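Local coordinates for glucose-6-phosphate 1-dehydrogenase (Mycobacterium avium, PDB 4LGV), which probably catalyses the NADP+-dependent oxidation of glucose 6-phosphate to 6-phosphogluconolactone, the first step of the pentose phosphate pathway, at residues V111-A121 against I144-L153; R180-V191 against R428-I437. One frame throughout, in Å; residues are numbered along the deposited sequence.

In the fold
Following the chain from the N terminus, interaction 1 comes first. It closes a short loop: 22 residues, including strand 130-134, separate 111-121 from 144-153. Two helices on one side of the parallel sheet of the coenzyme domain are joined this way. Interaction 2 opens only after interaction 1 has closed, so the two are in series and neither nest nor cross. Its loop is long, 236 residues, and it ties the outermost strand 188-191 of that sheet to the start of helix 434-449 in the C-terminal part. The centres lie about 21 Å apart. The contacts meet directly where Val145 and Ala149 of 144-153 pack on Val182 of 180-191.

Interaction 1: residues V111-A121 against I144-L153; sequences VTDTGLYSELA and IVENLAKADL
The ring of Tyr117 is sandwiched. Asn147 CB sits over one face and Leu116 CD2 over the other. At the ring edge, near its plane, lie Leu148 CD2, the carbonyl carbon of Val111 and Asp113 O. This is helix-helix packing in the Rossmann-like coenzyme domain, with the axes of 114-121 and 144-150 crossing at -55°. The approach of Asn147 CB is a CH-pi contact, 3.4 Å from the centroid of the Tyr117 ring. The Asn147 amide lies 14° from parallel to the ring. Its ND2 bonds back to Pro143 O, and its OD1 is 3.6 Å from Thr114 CG2.

Tyr117 has CG anti to its own carbonyl carbon (chi1 -62°). This swings the ring back along its helix toward Val111. There OH donates to Val111 O at 2.6 Å, in the carbonyl plane and on a lone pair. The bond fixes the far end of the ring. Ile144 packs against the same hydroxyl, with CG1 3.6 Å from Tyr117 OH, and the two side chains cross at about a right angle. Ile144 CG1 also meets Val111 CB. Phe36 of strand 32-36 touches Val111, Tyr117, Leu120 and Ile144, so the sheet backs this part of the contact.

Beyond the ring, Tyr117 CB meets Ala151 CB, where the second helix ends in a Schellman motif. Asp152, with positive phi, is the C-prime residue, and Leu153 N bonds to Leu148 O. The turn brings Leu153 against the first helix: its CD1 lies 3.9 Å from Tyr117 O, and its CD2 is 4.2 Å from Ala121 CB.

Interaction 2: residues R180-V191 against R428-I437; sequences RAVLDEDQILRV and RQLFAREDAI
The edge strand 188-191 of the coenzyme-domain sheet, with the 3-10 turn before it, meets the loop and N terminus of helix 434-449 in the C-terminal part. Glu185 and Arg190 carry much of the polar contact. Within their own segment they form an end-on salt bridge, NH1 to OE2 and NH2 to OE1, both oxygens using their syn lone pairs. Arg190 is extended from CG to NE. Its NH1 also donates across to Ala432 O at 3.2 Å, tilted from the carbonyl plane, and its CD packs on Ile437 CD1.

Glu185 OE2 accepts a second bond, from Glu434 N at 3.0 Å, which comes from above the carboxylate plane. Glu185 OE1 is only 3.1 Å from Glu434 OE2, both acceptors. Arg190 and the helix start would favour the Glu185 anion, while the neighbouring Glu434 carboxylate would oppose it. Nearby positive charge probably eases this: Arg180 NH1 forms a salt bridge to Glu434 OE2 whose N-H...O angle is 172°, with guanidinium and carboxylate almost coplanar. Asn176 also donates to Glu434 OE2.

Asp186 CB lies over the face of the Arg428 guanidinium, whose NH1 pairs with Asp274. Leu189 CB sits over the Phe431 ring, 4.3 Å from the centroid and toward the rim. Water 4 joins Arg190 O to Ala432 N.

The strand itself pairs with strand 158-162. Helix 273-284 binds Arg433 through Asp274 and Asp278, and helix 413-424 packs on Leu189 and Phe431.

Interaction 1: residues V111-A121 against I144-L153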
# COMPACT_ATOMS: atom_id res chain seq x y z
N VAL A 111 -1.89 59.51 -13.09
CA VAL A 111 -2.39 58.20 -13.55
C VAL A 111 -3.89 58.11 -13.63
O VAL A 111 -4.39 57.19 -14.24
CB VAL A 111 -1.87 57.04 -12.67
CG1 VAL A 111 -0.37 56.89 -12.85
CG2 VAL A 111 -2.20 57.25 -11.21
N THR A 112 -4.61 59.06 -13.04
CA THR A 112 -6.07 59.13 -13.21
C THR A 112 -6.47 59.98 -14.41
O THR A 112 -7.64 60.06 -14.71
CB THR A 112 -6.79 59.69 -11.94
OG1 THR A 112 -6.34 61.01 -11.63
CG2 THR A 112 -6.53 58.78 -10.75
N ASP A 113 -5.52 60.63 -15.09
CA ASP A 113 -5.84 61.51 -16.24
C ASP A 113 -5.58 60.84 -17.60
O ASP A 113 -4.47 60.32 -17.84
CB ASP A 113 -5.04 62.83 -16.17
CG ASP A 113 -5.56 63.83 -15.08
OD1 ASP A 113 -6.78 63.80 -14.71
OD2 ASP A 113 -4.74 64.68 -14.58
N THR A 114 -6.54 60.93 -18.50
CA THR A 114 -6.38 60.36 -19.83
C THR A 114 -5.18 60.89 -20.64
O THR A 114 -4.65 60.17 -21.48
CB THR A 114 -7.67 60.47 -20.68
OG1 THR A 114 -8.05 61.83 -20.80
CG2 THR A 114 -8.84 59.70 -20.05
N GLY A 115 -4.79 62.14 -20.44
CA GLY A 115 -3.64 62.71 -21.15
C GLY A 115 -2.34 61.92 -21.00
O GLY A 115 -1.55 61.80 -21.93
N LEU A 116 -2.11 61.37 -19.82
CA LEU A 116 -0.91 60.59 -19.59
C LEU A 116 -0.87 59.40 -20.55
O LEU A 116 0.17 59.07 -21.11
CB LEU A 116 -0.89 60.12 -18.14
CG LEU A 116 0.34 59.26 -17.72
CD1 LEU A 116 0.76 59.56 -16.30
CD2 LEU A 116 -0.03 57.79 -17.76
N TYR A 117 -2.03 58.78 -20.77
CA TYR A 117 -2.16 57.57 -21.56
C TYR A 117 -2.06 57.84 -23.06
O TYR A 117 -1.57 57.00 -23.81
CB TYR A 117 -3.43 56.82 -21.15
CG TYR A 117 -3.36 56.41 -19.69
CD1 TYR A 117 -3.74 57.29 -18.69
CD2 TYR A 117 -2.85 55.18 -19.32
CE1 TYR A 117 -3.64 56.94 -17.36
CE2 TYR A 117 -2.76 54.82 -17.98
CZ TYR A 117 -3.16 55.70 -17.01
OH TYR A 117 -3.07 55.41 -15.65
N SER A 118 -2.56 58.99 -23.50
CA SER A 118 -2.35 59.45 -24.88
C SER A 118 -0.87 59.60 -25.14
O SER A 118 -0.37 59.22 -26.20
CB SER A 118 -3.01 60.81 -25.14
OG SER A 118 -4.38 60.72 -24.90
N GLU A 119 -0.19 60.23 -24.20
CA GLU A 119 1.27 60.36 -24.29
C GLU A 119 2.00 58.99 -24.31
O GLU A 119 2.89 58.74 -25.13
CB GLU A 119 1.76 61.18 -23.10
CG GLU A 119 2.24 62.56 -23.45
CD GLU A 119 2.92 63.22 -22.26
OE1 GLU A 119 2.19 63.52 -21.27
OE2 GLU A 119 4.17 63.38 -22.31
N LEU A 120 1.57 58.11 -23.43
CA LEU A 120 2.10 56.74 -23.40
C LEU A 120 1.86 56.05 -24.73
O LEU A 120 2.69 55.28 -25.19
CB LEU A 120 1.41 55.97 -22.27
CG LEU A 120 2.01 54.65 -21.82
CD1 LEU A 120 3.50 54.75 -21.53
CD2 LEU A 120 1.26 54.15 -20.60
N ALA A 121 0.70 56.29 -25.33
CA ALA A 121 0.32 55.61 -26.59
C ALA A 121 1.25 56.01 -27.72
O ALA A 121 1.45 55.23 -28.62
CB ALA A 121 -1.13 55.90 -26.96
N ILE A 144 -5.60 52.64 -13.35
CA ILE A 144 -4.56 52.56 -14.36
C ILE A 144 -4.94 51.59 -15.48
O ILE A 144 -4.82 51.88 -16.67
CB ILE A 144 -3.22 52.11 -13.72
CG1 ILE A 144 -2.67 53.22 -12.84
CG2 ILE A 144 -2.21 51.76 -14.80
CD1 ILE A 144 -1.55 52.79 -11.92
N VAL A 145 -5.38 50.41 -15.09
CA VAL A 145 -5.73 49.35 -16.06
C VAL A 145 -6.95 49.77 -16.90
O VAL A 145 -7.01 49.55 -18.11
CB VAL A 145 -5.99 48.04 -15.31
CG1 VAL A 145 -6.69 47.04 -16.21
CG2 VAL A 145 -4.69 47.44 -14.83
N GLU A 146 -7.91 50.39 -16.25
CA GLU A 146 -9.09 50.94 -16.97
C GLU A 146 -8.68 52.02 -17.95
O GLU A 146 -9.21 52.09 -19.04
CB GLU A 146 -10.12 51.45 -15.98
CG GLU A 146 -10.92 50.30 -15.38
CD GLU A 146 -11.63 50.62 -14.07
OE1 GLU A 146 -11.53 51.76 -13.58
OE2 GLU A 146 -12.25 49.69 -13.52
N ASN A 147 -7.70 52.84 -17.57
CA ASN A 147 -7.18 53.85 -18.48
C ASN A 147 -6.34 53.28 -19.61
O ASN A 147 -6.38 53.79 -20.74
CB ASN A 147 -6.36 54.89 -17.72
CG ASN A 147 -7.20 56.09 -17.27
OD1 ASN A 147 -7.63 56.89 -18.09
ND2 ASN A 147 -7.54 56.14 -15.99
N LEU A 148 -5.60 52.21 -19.32
CA LEU A 148 -4.86 51.53 -20.38
C LEU A 148 -5.85 50.95 -21.40
O LEU A 148 -5.64 51.09 -22.62
CB LEU A 148 -3.97 50.43 -19.84
CG LEU A 148 -2.81 50.97 -19.02
CD1 LEU A 148 -2.17 49.84 -18.25
CD2 LEU A 148 -1.80 51.63 -19.93
N ALA A 149 -6.93 50.37 -20.90
CA ALA A 149 -8.01 49.88 -21.77
C ALA A 149 -8.62 51.00 -22.66
O ALA A 149 -8.70 50.83 -23.87
CB ALA A 149 -9.10 49.19 -20.96
N LYS A 150 -9.04 52.12 -22.04
CA LYS A 150 -9.69 53.22 -22.79
C LYS A 150 -8.77 53.70 -23.90
O LYS A 150 -9.22 54.04 -24.97
CB LYS A 150 -10.13 54.38 -21.88
N ALA A 151 -7.46 53.64 -23.67
CA ALA A 151 -6.53 54.05 -24.70
C ALA A 151 -6.09 52.90 -25.58
O ALA A 151 -5.15 53.03 -26.36
CB ALA A 151 -5.33 54.74 -24.07
N ASP A 152 -6.75 51.76 -25.47
CA ASP A 152 -6.46 50.62 -26.34
C ASP A 152 -5.00 50.20 -26.24
O ASP A 152 -4.35 49.97 -27.24
CB ASP A 152 -6.81 50.94 -27.82
CG ASP A 152 -7.36 49.69 -28.58
OD1 ASP A 152 -8.28 48.96 -28.10
OD2 ASP A 152 -6.84 49.42 -29.68
N LEU A 153 -4.49 50.06 -25.03
CA LEU A 153 -3.08 49.68 -24.83
C LEU A 153 -2.88 48.31 -24.19
O LEU A 153 -1.79 48.00 -23.75
CB LEU A 153 -2.40 50.74 -23.97
CG LEU A 153 -2.10 52.09 -24.67
CD1 LEU A 153 -1.55 53.14 -23.70
CD2 LEU A 153 -1.14 51.86 -25.83

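Interaction 2: residues R180-V191 against R428-I437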
# COMPACT_ATOMS: atom_id res chain seq x y z
N ARG A 180 -10.58 41.90 -14.39
CA ARG A 180 -11.05 40.88 -15.34
C ARG A 180 -12.08 41.44 -16.34
O ARG A 180 -12.31 40.87 -17.39
CB ARG A 180 -11.61 39.67 -14.59
CG ARG A 180 -10.56 38.87 -13.85
CD ARG A 180 -9.65 38.04 -14.78
NE ARG A 180 -10.30 37.66 -16.06
CZ ARG A 180 -11.11 36.62 -16.28
NH1 ARG A 180 -11.40 35.75 -15.33
NH2 ARG A 180 -11.63 36.45 -17.48
N ALA A 181 -12.66 42.59 -16.03
CA ALA A 181 -13.50 43.24 -17.00
C ALA A 181 -12.71 43.61 -18.26
O ALA A 181 -13.29 43.70 -19.32
CB ALA A 181 -14.13 44.51 -16.40
N VAL A 182 -11.41 43.89 -18.14
CA VAL A 182 -10.60 44.27 -19.30
C VAL A 182 -9.40 43.34 -19.60
O VAL A 182 -8.77 43.47 -20.65
CB VAL A 182 -10.12 45.72 -19.21
CG1 VAL A 182 -11.30 46.71 -19.33
CG2 VAL A 182 -9.37 45.99 -17.91
N LEU A 183 -9.06 42.44 -18.68
CA LEU A 183 -7.95 41.52 -18.85
C LEU A 183 -8.42 40.07 -18.70
O LEU A 183 -9.23 39.77 -17.85
CB LEU A 183 -6.88 41.78 -17.80
CG LEU A 183 -6.17 43.15 -17.86
CD1 LEU A 183 -5.41 43.45 -16.56
CD2 LEU A 183 -5.24 43.20 -19.04
N ASP A 184 -7.86 39.19 -19.51
CA ASP A 184 -7.91 37.76 -19.22
C ASP A 184 -7.03 37.43 -18.03
O ASP A 184 -6.07 38.15 -17.73
CB ASP A 184 -7.43 36.93 -20.42
CG ASP A 184 -8.27 37.17 -21.67
OD1 ASP A 184 -9.50 37.39 -21.54
OD2 ASP A 184 -7.68 37.17 -22.78
N GLU A 185 -7.34 36.33 -17.38
CA GLU A 185 -6.61 35.87 -16.20
C GLU A 185 -5.15 35.72 -16.55
O GLU A 185 -4.32 36.01 -15.73
CB GLU A 185 -7.17 34.51 -15.67
CG GLU A 185 -6.40 33.91 -14.47
CD GLU A 185 -6.31 34.85 -13.25
OE1 GLU A 185 -7.16 35.78 -13.12
OE2 GLU A 185 -5.38 34.65 -12.41
N ASP A 186 -4.85 35.23 -17.74
CA ASP A 186 -3.46 34.94 -18.08
C ASP A 186 -2.66 36.23 -18.42
O ASP A 186 -1.47 36.17 -18.69
CB ASP A 186 -3.37 33.89 -19.19
CG ASP A 186 -3.79 34.45 -20.60
OD1 ASP A 186 -4.27 35.61 -20.73
OD2 ASP A 186 -3.65 33.70 -21.59
N GLN A 187 -3.31 37.39 -18.39
CA GLN A 187 -2.59 38.66 -18.54
C GLN A 187 -2.31 39.26 -17.16
O GLN A 187 -1.67 40.32 -17.07
CB GLN A 187 -3.42 39.66 -19.35
CG GLN A 187 -3.71 39.24 -20.79
CD GLN A 187 -4.57 40.29 -21.50
OE1 GLN A 187 -5.80 40.27 -21.39
NE2 GLN A 187 -3.94 41.20 -22.21
N ILE A 188 -2.86 38.64 -16.10
CA ILE A 188 -2.72 39.17 -14.77
C ILE A 188 -1.64 38.41 -13.98
O ILE A 188 -1.76 37.22 -13.77
CB ILE A 188 -4.03 39.10 -14.01
CG1 ILE A 188 -5.10 39.88 -14.73
CG2 ILE A 188 -3.88 39.71 -12.62
CD1 ILE A 188 -6.49 39.60 -14.22
N LEU A 189 -0.63 39.14 -13.50
CA LEU A 189 0.45 38.58 -12.72
C LEU A 189 0.51 39.25 -11.35
O LEU A 189 0.87 40.44 -11.20
CB LEU A 189 1.77 38.80 -13.45
CG LEU A 189 1.83 38.32 -14.91
CD1 LEU A 189 3.12 38.71 -15.59
CD2 LEU A 189 1.69 36.86 -14.95
N ARG A 190 0.12 38.50 -10.33
CA ARG A 190 0.05 39.06 -8.99
C ARG A 190 1.38 38.82 -8.30
O ARG A 190 1.70 37.70 -7.95
CB ARG A 190 -1.10 38.43 -8.23
CG ARG A 190 -2.41 38.56 -8.98
CD ARG A 190 -3.56 37.91 -8.24
NE ARG A 190 -4.81 38.07 -8.97
CZ ARG A 190 -5.19 37.32 -10.01
NH1 ARG A 190 -4.45 36.29 -10.45
NH2 ARG A 190 -6.33 37.57 -10.58
N VAL A 191 2.17 39.89 -8.13
CA VAL A 191 3.54 39.79 -7.68
C VAL A 191 3.62 39.76 -6.15
O VAL A 191 3.18 40.71 -5.45
CB VAL A 191 4.35 41.00 -8.17
CG1 VAL A 191 5.80 40.88 -7.77
CG2 VAL A 191 4.26 41.16 -9.70
N ARG A 428 4.31 31.94 -15.70
CA ARG A 428 3.35 32.20 -14.63
C ARG A 428 3.38 31.24 -13.42
O ARG A 428 2.48 31.27 -12.60
CB ARG A 428 1.93 32.19 -15.21
CG ARG A 428 1.69 33.29 -16.26
CD ARG A 428 0.52 32.87 -17.20
NE ARG A 428 -0.72 32.83 -16.44
CZ ARG A 428 -1.75 32.00 -16.65
NH1 ARG A 428 -1.70 31.07 -17.61
NH2 ARG A 428 -2.83 32.12 -15.87
N GLN A 429 4.40 30.40 -13.34
CA GLN A 429 4.46 29.41 -12.28
C GLN A 429 4.53 30.00 -10.87
O GLN A 429 4.06 29.41 -9.91
CB GLN A 429 5.61 28.41 -12.54
CG GLN A 429 6.95 28.65 -11.90
CD GLN A 429 8.05 27.70 -12.42
OE1 GLN A 429 7.77 26.57 -12.82
NE2 GLN A 429 9.30 28.16 -12.39
N LEU A 430 5.14 31.17 -10.76
CA LEU A 430 5.35 31.83 -9.49
C LEU A 430 4.31 32.90 -9.17
O LEU A 430 4.47 33.64 -8.25
CB LEU A 430 6.72 32.47 -9.48
CG LEU A 430 7.91 31.54 -9.77
CD1 LEU A 430 9.16 32.37 -9.96
CD2 LEU A 430 8.08 30.53 -8.63
N PHE A 431 3.22 32.92 -9.93
CA PHE A 431 2.18 33.90 -9.76
C PHE A 431 0.84 33.19 -9.53
O PHE A 431 0.34 32.49 -10.38
CB PHE A 431 2.11 34.78 -10.98
CG PHE A 431 3.40 35.55 -11.25
CD1 PHE A 431 3.67 36.71 -10.56
CD2 PHE A 431 4.32 35.10 -12.17
CE1 PHE A 431 4.84 37.40 -10.77
CE2 PHE A 431 5.50 35.79 -12.40
CZ PHE A 431 5.75 36.94 -11.71
N ALA A 432 0.28 33.40 -8.35
CA ALA A 432 -0.94 32.74 -7.97
C ALA A 432 -2.08 33.12 -8.91
O ALA A 432 -2.22 34.26 -9.36
CB ALA A 432 -1.27 33.12 -6.51
N ARG A 433 -2.90 32.13 -9.18
CA ARG A 433 -4.03 32.29 -10.07
C ARG A 433 -5.27 32.61 -9.24
O ARG A 433 -5.34 32.31 -8.05
CB ARG A 433 -4.23 31.01 -10.87
CG ARG A 433 -5.11 31.15 -12.10
CD ARG A 433 -5.16 29.88 -12.95
NE ARG A 433 -5.82 28.77 -12.24
CZ ARG A 433 -5.86 27.49 -12.68
NH1 ARG A 433 -5.31 27.14 -13.85
NH2 ARG A 433 -6.47 26.56 -11.96
N GLU A 434 -6.22 33.26 -9.89
CA GLU A 434 -7.41 33.80 -9.25
C GLU A 434 -8.17 32.81 -8.36
O GLU A 434 -8.58 33.13 -7.23
CB GLU A 434 -8.26 34.40 -10.38
CG GLU A 434 -9.75 34.58 -10.23
CD GLU A 434 -10.45 34.80 -11.63
OE1 GLU A 434 -11.30 33.98 -12.04
OE2 GLU A 434 -10.17 35.79 -12.36
N ASP A 435 -8.38 31.61 -8.87
CA ASP A 435 -9.15 30.61 -8.12
C ASP A 435 -8.42 30.27 -6.79
O ASP A 435 -9.04 30.17 -5.76
CB ASP A 435 -9.42 29.36 -8.97
CG ASP A 435 -8.12 28.73 -9.57
OD1 ASP A 435 -7.00 29.29 -9.54
OD2 ASP A 435 -8.25 27.65 -10.13
N ALA A 436 -7.10 30.17 -6.82
CA ALA A 436 -6.34 29.91 -5.59
C ALA A 436 -6.41 31.09 -4.62
O ALA A 436 -6.54 30.93 -3.41
CB ALA A 436 -4.90 29.61 -5.94
N ILE A 437 -6.33 32.29 -5.16
CA ILE A 437 -6.44 33.46 -4.34
C ILE A 437 -7.76 33.42 -3.55
O ILE A 437 -7.77 33.61 -2.34
CB ILE A 437 -6.29 34.73 -5.22
CG1 ILE A 437 -4.90 34.76 -5.92
CG2 ILE A 437 -6.80 35.97 -4.47
CD1 ILE A 437 -3.89 35.70 -5.36
O HOH W 1 -2.87 34.52 -13.59
O HOH W 2 -1.23 36.02 -10.80
O HOH W 3 4.13 36.10 -7.07
O HOH W 4 1.21 35.66 -6.36